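Local atomic coordinates of arylesterase (Sulfolobus solfataricus, PDB entry 5L2P), a protein that hydrolyses a broad range of aromatic esters, p-nitrophenyl fatty acid esters and organophosphates such as paraoxon, acting as a serine esterase of the GDXG lipolytic family. Residues S166-D171 with N226-P231; V47-D52 with I66-K71; V245-Y250 with S273-G278. All coordinates share one frame; numbering follows the deposited sequence.

Interaction 1. Residues S166-D171 with N226-P231; sequences SLLARD and NPLFSP
Leu167 reaches from its helix into the turn at 226-231, and its CD1 methyl does most of the touching. Its CG lies anti to the carbonyl carbon (chi1 -63°), and with the branch beyond extended, CD1 is carried well clear of the helix backbone. There the methyl meets the CB atom of Pro231 at 4.0 Å, the two side chains crossing at about a right angle. The same CD1 is 3.6 Å from the carbonyl O of Pro227 and 4.2 Å from the CB of that proline, so one methyl sits among two prolines and a backbone oxygen. The next residue of the helix, Leu168, brings its end to Leu228. These two leucines also meet nearly perpendicular, CD2 of Leu228 lying 4.0 Å from CG of Leu168. Leu228 CD2 also comes to 4.3 Å of Leu167 CB, and so touches both helix leucines.

The helix is 157-171, which starts just after the inferred nucleophile Ser156, on what fits the nucleophile elbow of the alpha/beta hydrolase fold; the contact lies at its far end, away from the catalytic residues. Leucine suits these helix positions because its branched tip can fill the uneven surface of a turn without needing a polar partner. Prolines suit the turn by offering rigid apolar rings. Asn226 gives the turn its shape: its OD1 accepts from the backbone N of Leu228 at 3.1 Å, an Asx turn. Tyr127 of helix 124-138 touches both Leu168 and Leu228, covering the crossing leucines, while Pro231 also rests on Asn160 and Ala163 of helix 157-171.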
loop_
_atom_site.group_PDB
_atom_site.type_symbol
_atom_site.label_atom_id
_atom_site.label_comp_id
_atom_site.label_asym_id
_atom_site.label_seq_id
_atom_site.Cartn_x
_atom_site.Cartn_y
_atom_site.Cartn_z
ATOM N N SER A 166 17.632 11.151 -21.576
ATOM C CA SER A 166 16.596 12.154 -21.844
ATOM C C SER A 166 17.001 13.516 -21.285
ATOM O O SER A 166 16.692 14.541 -21.875
ATOM C CB SER A 166 15.277 11.739 -21.210
ATOM O OG SER A 166 14.725 10.622 -21.873
ATOM N N LEU A 167 17.694 13.513 -20.151
ATOM C CA LEU A 167 18.206 14.746 -19.570
ATOM C C LEU A 167 19.324 15.364 -20.387
ATOM O O LEU A 167 19.371 16.600 -20.545
ATOM C CB LEU A 167 18.724 14.491 -18.156
ATOM C CG LEU A 167 17.700 14.018 -17.114
ATOM C CD1 LEU A 167 18.390 13.696 -15.785
ATOM C CD2 LEU A 167 16.674 15.117 -16.947
ATOM N N LEU A 168 20.234 14.521 -20.897
ATOM C CA LEU A 168 21.274 14.969 -21.813
ATOM C C LEU A 168 20.667 15.451 -23.118
ATOM O O LEU A 168 21.164 16.407 -23.723
ATOM C CB LEU A 168 22.252 13.849 -22.121
ATOM C CG LEU A 168 23.248 13.490 -21.035
ATOM C CD1 LEU A 168 24.142 12.365 -21.502
ATOM C CD2 LEU A 168 24.110 14.679 -20.691
ATOM N N ALA A 169 19.615 14.777 -23.564
ATOM C CA ALA A 169 18.977 15.129 -24.830
ATOM C C ALA A 169 18.389 16.523 -24.729
ATOM O O ALA A 169 18.489 17.318 -25.655
ATOM C CB ALA A 169 17.881 14.134 -25.187
ATOM N N ARG A 170 17.805 16.820 -23.570
ATOM C CA ARG A 170 17.226 18.123 -23.307
ATOM C C ARG A 170 18.293 19.207 -23.187
ATOM O O ARG A 170 18.143 20.277 -23.750
ATOM C CB ARG A 170 16.371 18.079 -22.045
ATOM C CG ARG A 170 15.626 19.364 -21.783
ATOM C CD ARG A 170 14.871 19.285 -20.471
ATOM N NE ARG A 170 15.784 19.181 -19.338
ATOM C CZ ARG A 170 15.409 18.933 -18.091
ATOM N NH1 ARG A 170 14.138 18.717 -17.791
ATOM N NH2 ARG A 170 16.318 18.876 -17.137
ATOM N N ASP A 171 19.370 18.932 -22.453
ATOM C CA ASP A 171 20.519 19.858 -22.361
ATOM C C ASP A 171 21.057 20.259 -23.721
ATOM O O ASP A 171 21.375 21.417 -23.961
ATOM C CB ASP A 171 21.677 19.220 -21.584
ATOM C CG ASP A 171 21.391 19.059 -20.080
ATOM O OD1 ASP A 171 20.370 19.607 -19.576
ATOM O OD2 ASP A 171 22.205 18.372 -19.405
ATOM N N ASN A 226 23.925 12.974 -8.256
ATOM C CA ASN A 226 24.072 13.416 -9.638
ATOM C C ASN A 226 22.810 13.027 -10.404
ATOM O O ASN A 226 22.392 11.872 -10.351
ATOM C CB ASN A 226 25.297 12.745 -10.262
ATOM C CG ASN A 226 25.752 13.443 -11.548
ATOM O OD1 ASN A 226 24.969 13.668 -12.432
ATOM N ND2 ASN A 226 27.028 13.771 -11.646
ATOM N N PRO A 227 22.186 13.986 -11.105
ATOM C CA PRO A 227 20.951 13.637 -11.819
ATOM C C PRO A 227 21.143 12.630 -12.975
ATOM O O PRO A 227 20.208 11.915 -13.291
ATOM C CB PRO A 227 20.430 14.989 -12.331
ATOM C CG PRO A 227 21.130 16.018 -11.530
ATOM C CD PRO A 227 22.469 15.431 -11.159
ATOM N N LEU A 228 22.328 12.560 -13.579
ATOM C CA LEU A 228 22.586 11.536 -14.601
ATOM C C LEU A 228 22.670 10.124 -14.013
ATOM O O LEU A 228 22.489 9.153 -14.743
ATOM C CB LEU A 228 23.868 11.817 -15.385
ATOM C CG LEU A 228 23.897 13.154 -16.140
ATOM C CD1 LEU A 228 25.216 13.357 -16.877
ATOM C CD2 LEU A 228 22.747 13.310 -17.116
ATOM N N PHE A 229 22.955 10.012 -12.721
ATOM C CA PHE A 229 22.881 8.748 -12.038
ATOM C C PHE A 229 21.486 8.519 -11.457
ATOM O O PHE A 229 20.908 7.423 -11.614
ATOM C CB PHE A 229 23.927 8.675 -10.949
ATOM C CG PHE A 229 23.730 7.524 -10.004
ATOM C CD1 PHE A 229 24.022 6.239 -10.388
ATOM C CD2 PHE A 229 23.286 7.746 -8.717
ATOM C CE1 PHE A 229 23.850 5.193 -9.519
ATOM C CE2 PHE A 229 23.102 6.709 -7.837
ATOM C CZ PHE A 229 23.381 5.422 -8.234
ATOM N N SER A 230 20.968 9.548 -10.768
ATOM C CA SER A 230 19.647 9.526 -10.128
ATOM C C SER A 230 18.769 10.591 -10.695
ATOM O O SER A 230 18.629 11.664 -10.100
ATOM C CB SER A 230 19.763 9.738 -8.620
ATOM O OG SER A 230 20.271 8.575 -7.979
ATOM N N PRO A 231 18.154 10.317 -11.842
ATOM C CA PRO A 231 17.315 11.333 -12.488
ATOM C C PRO A 231 16.115 11.825 -11.650
ATOM O O PRO A 231 15.585 12.896 -11.915
ATOM C CB PRO A 231 16.836 10.636 -13.770
ATOM C CG PRO A 231 17.181 9.191 -13.595
ATOM C CD PRO A 231 18.335 9.134 -12.680
#

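Interaction 2. Residues V47-D52 with I66-K71; sequences VGETRD and IYSPIK
Ile66 and Arg51 face each other as an antiparallel hydrogen-bonded pair, with the backbone N of Ile66 giving a nearly straight bond to O of Arg51 (2.8 Å, 172°). The close-packed part is strand 61-68. Its buried Ile66 rests on Thr108 and Ile110 of strand 108-112, where a beta-branched residue fits an extended strand. Tyr67, also buried, lies alongside Thr50 on the opposite face of the sheet, and its hydroxyl is hydrogen-bonded to Asp95 of helix 95-105.

The outer strand is looser and nearer solvent. Its Arg51 and Glu49 share the face of Ile66 and Ser68. Arg51, bent at chi3 (69°), folds its guanidinium back so that Ile66 CB lies 4.2 Å above one face, toward the rim, while the Glu49 carboxylate comes to its edge in a long salt bridge (NH1 to OE2, 3.7 Å). Such long, charged chains suit a strand bordering solvent. Glu49 CB also meets CB of the small Ser68 at 3.9 Å.

At the far end, O of Ser68 accepts from N of Glu49 at 3.2 Å and, weakly, from N of Gly48. Two residues facing one make a classic beta bulge at the open end of the antiparallel hairpin 49-56/61-68, the edge of the mixed sheet.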
loop_
_atom_site.group_PDB
_atom_site.type_symbol
_atom_site.label_atom_id
_atom_site.label_comp_id
_atom_site.label_asym_id
_atom_site.label_seq_id
_atom_site.Cartn_x
_atom_site.Cartn_y
_atom_site.Cartn_z
ATOM N N VAL A 47 13.292 -11.943 -37.521
ATOM C CA VAL A 47 13.149 -10.593 -38.045
ATOM C C VAL A 47 13.577 -10.523 -39.513
ATOM O O VAL A 47 13.946 -11.523 -40.107
ATOM C CB VAL A 47 13.974 -9.590 -37.202
ATOM C CG1 VAL A 47 13.348 -9.445 -35.829
ATOM C CG2 VAL A 47 15.435 -10.026 -37.053
ATOM N N GLY A 48 13.500 -9.333 -40.097
ATOM C CA GLY A 48 13.818 -9.126 -41.498
ATOM C C GLY A 48 15.320 -9.277 -41.718
ATOM O O GLY A 48 15.752 -9.970 -42.598
ATOM N N GLU A 49 16.119 -8.610 -40.903
ATOM C CA GLU A 49 17.555 -8.616 -41.048
ATOM C C GLU A 49 18.246 -8.191 -39.742
ATOM O O GLU A 49 17.676 -7.539 -38.897
ATOM C CB GLU A 49 17.941 -7.636 -42.148
ATOM C CG GLU A 49 19.352 -7.833 -42.695
ATOM C CD GLU A 49 19.806 -6.683 -43.579
ATOM O OE1 GLU A 49 18.965 -5.859 -44.000
ATOM O OE2 GLU A 49 21.010 -6.605 -43.868
ATOM N N THR A 50 19.511 -8.574 -39.599
ATOM C CA THR A 50 20.346 -8.263 -38.447
ATOM C C THR A 50 21.723 -7.907 -38.956
ATOM O O THR A 50 22.290 -8.631 -39.766
ATOM C CB THR A 50 20.427 -9.492 -37.523
ATOM O OG1 THR A 50 19.198 -9.574 -36.783
ATOM C CG2 THR A 50 21.563 -9.420 -36.553
ATOM N N ARG A 51 22.276 -6.806 -38.472
ATOM C CA ARG A 51 23.571 -6.332 -38.934
ATOM C C ARG A 51 24.359 -5.820 -37.738
ATOM O O ARG A 51 23.896 -4.935 -37.023
ATOM C CB ARG A 51 23.390 -5.240 -39.988
ATOM C CG ARG A 51 24.654 -4.661 -40.603
ATOM C CD ARG A 51 24.368 -3.849 -41.875
ATOM N NE ARG A 51 23.639 -2.576 -41.635
ATOM C CZ ARG A 51 22.309 -2.404 -41.718
ATOM N NH1 ARG A 51 21.476 -3.399 -42.044
ATOM N NH2 ARG A 51 21.775 -1.198 -41.480
ATOM N N ASP A 52 25.529 -6.420 -37.502
ATOM C CA ASP A 52 26.431 -5.974 -36.442
ATOM C C ASP A 52 27.415 -4.997 -37.017
ATOM O O ASP A 52 27.823 -5.156 -38.149
ATOM C CB ASP A 52 27.196 -7.138 -35.854
ATOM C CG ASP A 52 26.359 -7.996 -34.934
ATOM O OD1 ASP A 52 25.282 -7.573 -34.514
ATOM O OD2 ASP A 52 26.825 -9.110 -34.606
ATOM N N ILE A 66 21.852 -3.619 -35.538
ATOM C CA ILE A 66 20.687 -3.037 -36.177
ATOM C C ILE A 66 19.701 -4.141 -36.554
ATOM O O ILE A 66 20.072 -5.071 -37.306
ATOM C CB ILE A 66 21.015 -2.330 -37.507
ATOM C CG1 ILE A 66 22.323 -1.514 -37.449
ATOM C CG2 ILE A 66 19.836 -1.458 -37.931
ATOM C CD1 ILE A 66 22.461 -0.629 -36.209
ATOM N N TYR A 67 18.453 -4.016 -36.050
ATOM C CA TYR A 67 17.391 -4.971 -36.375
ATOM C C TYR A 67 16.429 -4.378 -37.368
ATOM O O TYR A 67 15.927 -3.305 -37.144
ATOM C CB TYR A 67 16.624 -5.370 -35.136
ATOM C CG TYR A 67 17.437 -6.010 -34.048
ATOM C CD1 TYR A 67 18.234 -5.257 -33.193
ATOM C CD2 TYR A 67 17.395 -7.354 -33.843
ATOM C CE1 TYR A 67 18.975 -5.868 -32.181
ATOM C CE2 TYR A 67 18.150 -7.966 -32.863
ATOM C CZ TYR A 67 18.924 -7.211 -32.029
ATOM O OH TYR A 67 19.622 -7.777 -31.003
ATOM N N SER A 68 16.164 -5.091 -38.459
ATOM C CA SER A 68 15.127 -4.704 -39.391
ATOM C C SER A 68 13.953 -5.636 -39.219
ATOM O O SER A 68 14.156 -6.833 -39.172
ATOM C CB SER A 68 15.613 -4.824 -40.815
ATOM O OG SER A 68 16.775 -4.074 -41.008
ATOM N N PRO A 69 12.720 -5.086 -39.121
ATOM C CA PRO A 69 11.557 -5.920 -38.835
ATOM C C PRO A 69 11.157 -6.806 -40.004
ATOM O O PRO A 69 11.585 -6.582 -41.117
ATOM C CB PRO A 69 10.458 -4.889 -38.535
ATOM C CG PRO A 69 10.834 -3.715 -39.339
ATOM C CD PRO A 69 12.338 -3.676 -39.290
ATOM N N ILE A 70 10.346 -7.817 -39.730
ATOM C CA ILE A 70 9.766 -8.670 -40.760
ATOM C C ILE A 70 8.981 -7.826 -41.746
ATOM O O ILE A 70 9.089 -8.015 -42.946
ATOM C CB ILE A 70 8.798 -9.730 -40.149
ATOM C CG1 ILE A 70 9.562 -10.763 -39.325
ATOM C CG2 ILE A 70 8.027 -10.468 -41.225
ATOM C CD1 ILE A 70 10.453 -11.701 -40.136
ATOM N N LYS A 71 8.168 -6.913 -41.218
ATOM C CA LYS A 71 7.389 -5.971 -42.030
ATOM C C LYS A 71 7.673 -4.570 -41.504
ATOM O O LYS A 71 7.369 -4.263 -40.341
ATOM C CB LYS A 71 5.870 -6.258 -41.949
ATOM C CG LYS A 71 5.502 -7.738 -41.825
ATOM C CD LYS A 71 4.124 -8.104 -42.422
ATOM C CE LYS A 71 3.969 -9.602 -42.766
ATOM N NZ LYS A 71 3.688 -10.489 -41.583
#

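Interaction 3. Residues V245-Y250 with S273-G278; sequences VVTAEY and SFRVNG
Val245 opens the pairing: its carbonyl O accepts from N of Phe274 at 3.1 Å, nearly in line with the C=O. Val246 sends both methyls over one face of the Phe274 ring, CG2 lying 3.4 Å from CZ; Phe274 CG sits between its backbone N and carbonyl carbon (chi1 57°), laying the ring alongside the valine. Thr247 turns to the other face, OG1 against Arg275 CB; Thr247 OG1 and Arg275 NE both meet Glu258, and Thr247 O takes a straight bond from N of Val276 (2.7 Å, 175°). Ala248, small enough to sit beside Asp251, leads into Glu249, whose N bonds to O of Val276. The extended Glu249 chain carries OE1 to N of Gly278 at 2.9 Å, while OE2 forms a salt bridge with Arg197 of a third subunit. With an alanine in place of Glu249, the Gly278 N-H and that arginine would probably lose their carboxylate partner, and the 277-278 turn would be freer to move. Gly278, whose positive phi favours glycine, brings CA to the edge of the Tyr250 ring. These parallel strands, joined through helix 254-266, form a beta-alpha-beta unit of the alpha/beta hydrolase fold, leading to the probable catalytic Asp251 and His281.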
loop_
_atom_site.group_PDB
_atom_site.type_symbol
_atom_site.label_atom_id
_atom_site.label_comp_id
_atom_site.label_asym_id
_atom_site.label_seq_id
_atom_site.Cartn_x
_atom_site.Cartn_y
_atom_site.Cartn_z
ATOM N N VAL A 245 6.315 4.450 -18.745
ATOM C CA VAL A 245 7.005 3.814 -17.605
ATOM C C VAL A 245 6.277 2.562 -17.134
ATOM O O VAL A 245 5.099 2.579 -16.851
ATOM C CB VAL A 245 7.183 4.768 -16.425
ATOM C CG1 VAL A 245 8.043 4.163 -15.348
ATOM C CG2 VAL A 245 7.809 6.071 -16.879
ATOM N N VAL A 246 7.018 1.456 -17.074
ATOM C CA VAL A 246 6.440 0.172 -16.729
ATOM C C VAL A 246 7.125 -0.335 -15.471
ATOM O O VAL A 246 8.343 -0.260 -15.369
ATOM C CB VAL A 246 6.604 -0.837 -17.864
ATOM C CG1 VAL A 246 5.911 -2.170 -17.532
ATOM C CG2 VAL A 246 6.022 -0.270 -19.129
ATOM N N THR A 247 6.333 -0.778 -14.492
ATOM C CA THR A 247 6.849 -1.311 -13.272
ATOM C C THR A 247 6.292 -2.728 -13.026
ATOM O O THR A 247 5.326 -3.157 -13.675
ATOM C CB THR A 247 6.533 -0.408 -12.074
ATOM O OG1 THR A 247 5.121 -0.197 -11.941
ATOM C CG2 THR A 247 7.253 0.919 -12.191
ATOM N N ALA A 248 6.898 -3.432 -12.064
ATOM C CA ALA A 248 6.409 -4.704 -11.619
ATOM C C ALA A 248 6.057 -4.664 -10.126
ATOM O O ALA A 248 6.766 -4.049 -9.327
ATOM C CB ALA A 248 7.465 -5.766 -11.867
ATOM N N GLU A 249 5.008 -5.389 -9.738
ATOM C CA GLU A 249 4.505 -5.347 -8.363
ATOM C C GLU A 249 5.490 -5.807 -7.296
ATOM O O GLU A 249 5.627 -5.167 -6.233
ATOM C CB GLU A 249 3.197 -6.148 -8.270
ATOM C CG GLU A 249 2.521 -6.162 -6.923
ATOM C CD GLU A 249 1.270 -6.991 -6.932
ATOM O OE1 GLU A 249 1.080 -7.707 -7.954
ATOM O OE2 GLU A 249 0.461 -6.913 -5.937
ATOM N N TYR A 250 6.179 -6.907 -7.537
ATOM C CA TYR A 250 7.095 -7.464 -6.511
ATOM C C TYR A 250 8.558 -7.228 -6.891
ATOM O O TYR A 250 9.391 -8.121 -6.848
ATOM C CB TYR A 250 6.772 -8.941 -6.302
ATOM C CG TYR A 250 5.391 -9.098 -5.728
ATOM C CD1 TYR A 250 5.099 -8.686 -4.426
ATOM C CD2 TYR A 250 4.366 -9.589 -6.505
ATOM C CE1 TYR A 250 3.821 -8.791 -3.923
ATOM C CE2 TYR A 250 3.089 -9.717 -5.995
ATOM C CZ TYR A 250 2.831 -9.314 -4.701
ATOM O OH TYR A 250 1.582 -9.400 -4.168
ATOM N N SER A 273 1.841 5.117 -17.360
ATOM C CA SER A 273 2.543 4.417 -16.324
ATOM C C SER A 273 1.652 3.281 -15.895
ATOM O O SER A 273 0.510 3.467 -15.484
ATOM C CB SER A 273 2.797 5.343 -15.139
ATOM O OG SER A 273 3.346 4.625 -14.049
ATOM N N PHE A 274 2.143 2.070 -16.008
ATOM C CA PHE A 274 1.350 0.948 -15.519
ATOM C C PHE A 274 2.228 -0.008 -14.784
ATOM O O PHE A 274 3.415 -0.025 -15.000
ATOM C CB PHE A 274 0.532 0.250 -16.623
ATOM C CG PHE A 274 1.343 -0.262 -17.751
ATOM C CD1 PHE A 274 1.638 0.544 -18.828
ATOM C CD2 PHE A 274 1.771 -1.587 -17.758
ATOM C CE1 PHE A 274 2.396 0.067 -19.871
ATOM C CE2 PHE A 274 2.523 -2.085 -18.789
ATOM C CZ PHE A 274 2.850 -1.260 -19.844
ATOM N N ARG A 275 1.623 -0.748 -13.865
ATOM C CA ARG A 275 2.300 -1.710 -13.022
ATOM C C ARG A 275 1.820 -3.117 -13.404
ATOM O O ARG A 275 0.614 -3.370 -13.433
ATOM C CB ARG A 275 1.963 -1.462 -11.583
ATOM C CG ARG A 275 2.550 -2.490 -10.603
ATOM C CD ARG A 275 1.775 -2.438 -9.267
ATOM N NE ARG A 275 2.023 -1.210 -8.507
ATOM C CZ ARG A 275 1.794 -1.098 -7.207
ATOM N NH1 ARG A 275 1.206 -2.056 -6.541
ATOM N NH2 ARG A 275 2.204 -0.039 -6.563
ATOM N N VAL A 276 2.770 -4.012 -13.722
ATOM C CA VAL A 276 2.435 -5.407 -14.031
ATOM C C VAL A 276 2.362 -6.208 -12.720
ATOM O O VAL A 276 3.370 -6.345 -12.001
ATOM C CB VAL A 276 3.472 -6.037 -14.965
ATOM C CG1 VAL A 276 3.127 -7.491 -15.261
ATOM C CG2 VAL A 276 3.585 -5.233 -16.266
ATOM N N ASN A 277 1.180 -6.723 -12.404
ATOM C CA ASN A 277 1.015 -7.449 -11.166
ATOM C C ASN A 277 1.514 -8.917 -11.233
ATOM O O ASN A 277 1.593 -9.513 -12.285
ATOM C CB ASN A 277 -0.444 -7.385 -10.710
ATOM C CG ASN A 277 -0.941 -5.928 -10.408
ATOM O OD1 ASN A 277 -0.223 -5.085 -9.869
ATOM N ND2 ASN A 277 -2.183 -5.653 -10.774
ATOM N N GLY A 278 1.842 -9.477 -10.069
ATOM C CA GLY A 278 2.220 -10.867 -9.920
ATOM C C GLY A 278 3.553 -11.224 -10.543
ATOM O O GLY A 278 3.854 -12.399 -10.764
#

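Overall arrangement
Along the chain the order of closure is interaction 2, then interaction 1, then interaction 3, each finished before the next begins. Interactions 2 and 3 belong to the same mixed eight-stranded sheet but to its opposite margins within the chain: the hairpin 49-56/61-68 on one, strands 242-248 and 271-276 on the other, their centres about 29 Å apart. Interaction 1 involves helix 157-171 and the loop before strand 242-248, with its centre about 23 Å from that of interaction 3 and 30 Å from that of interaction 2. None touches another. Together they span the fold from an edge hairpin to the strands that lead to the presumed catalytic Asp251 and His281, where strand 271-276 also pairs with a second subunit.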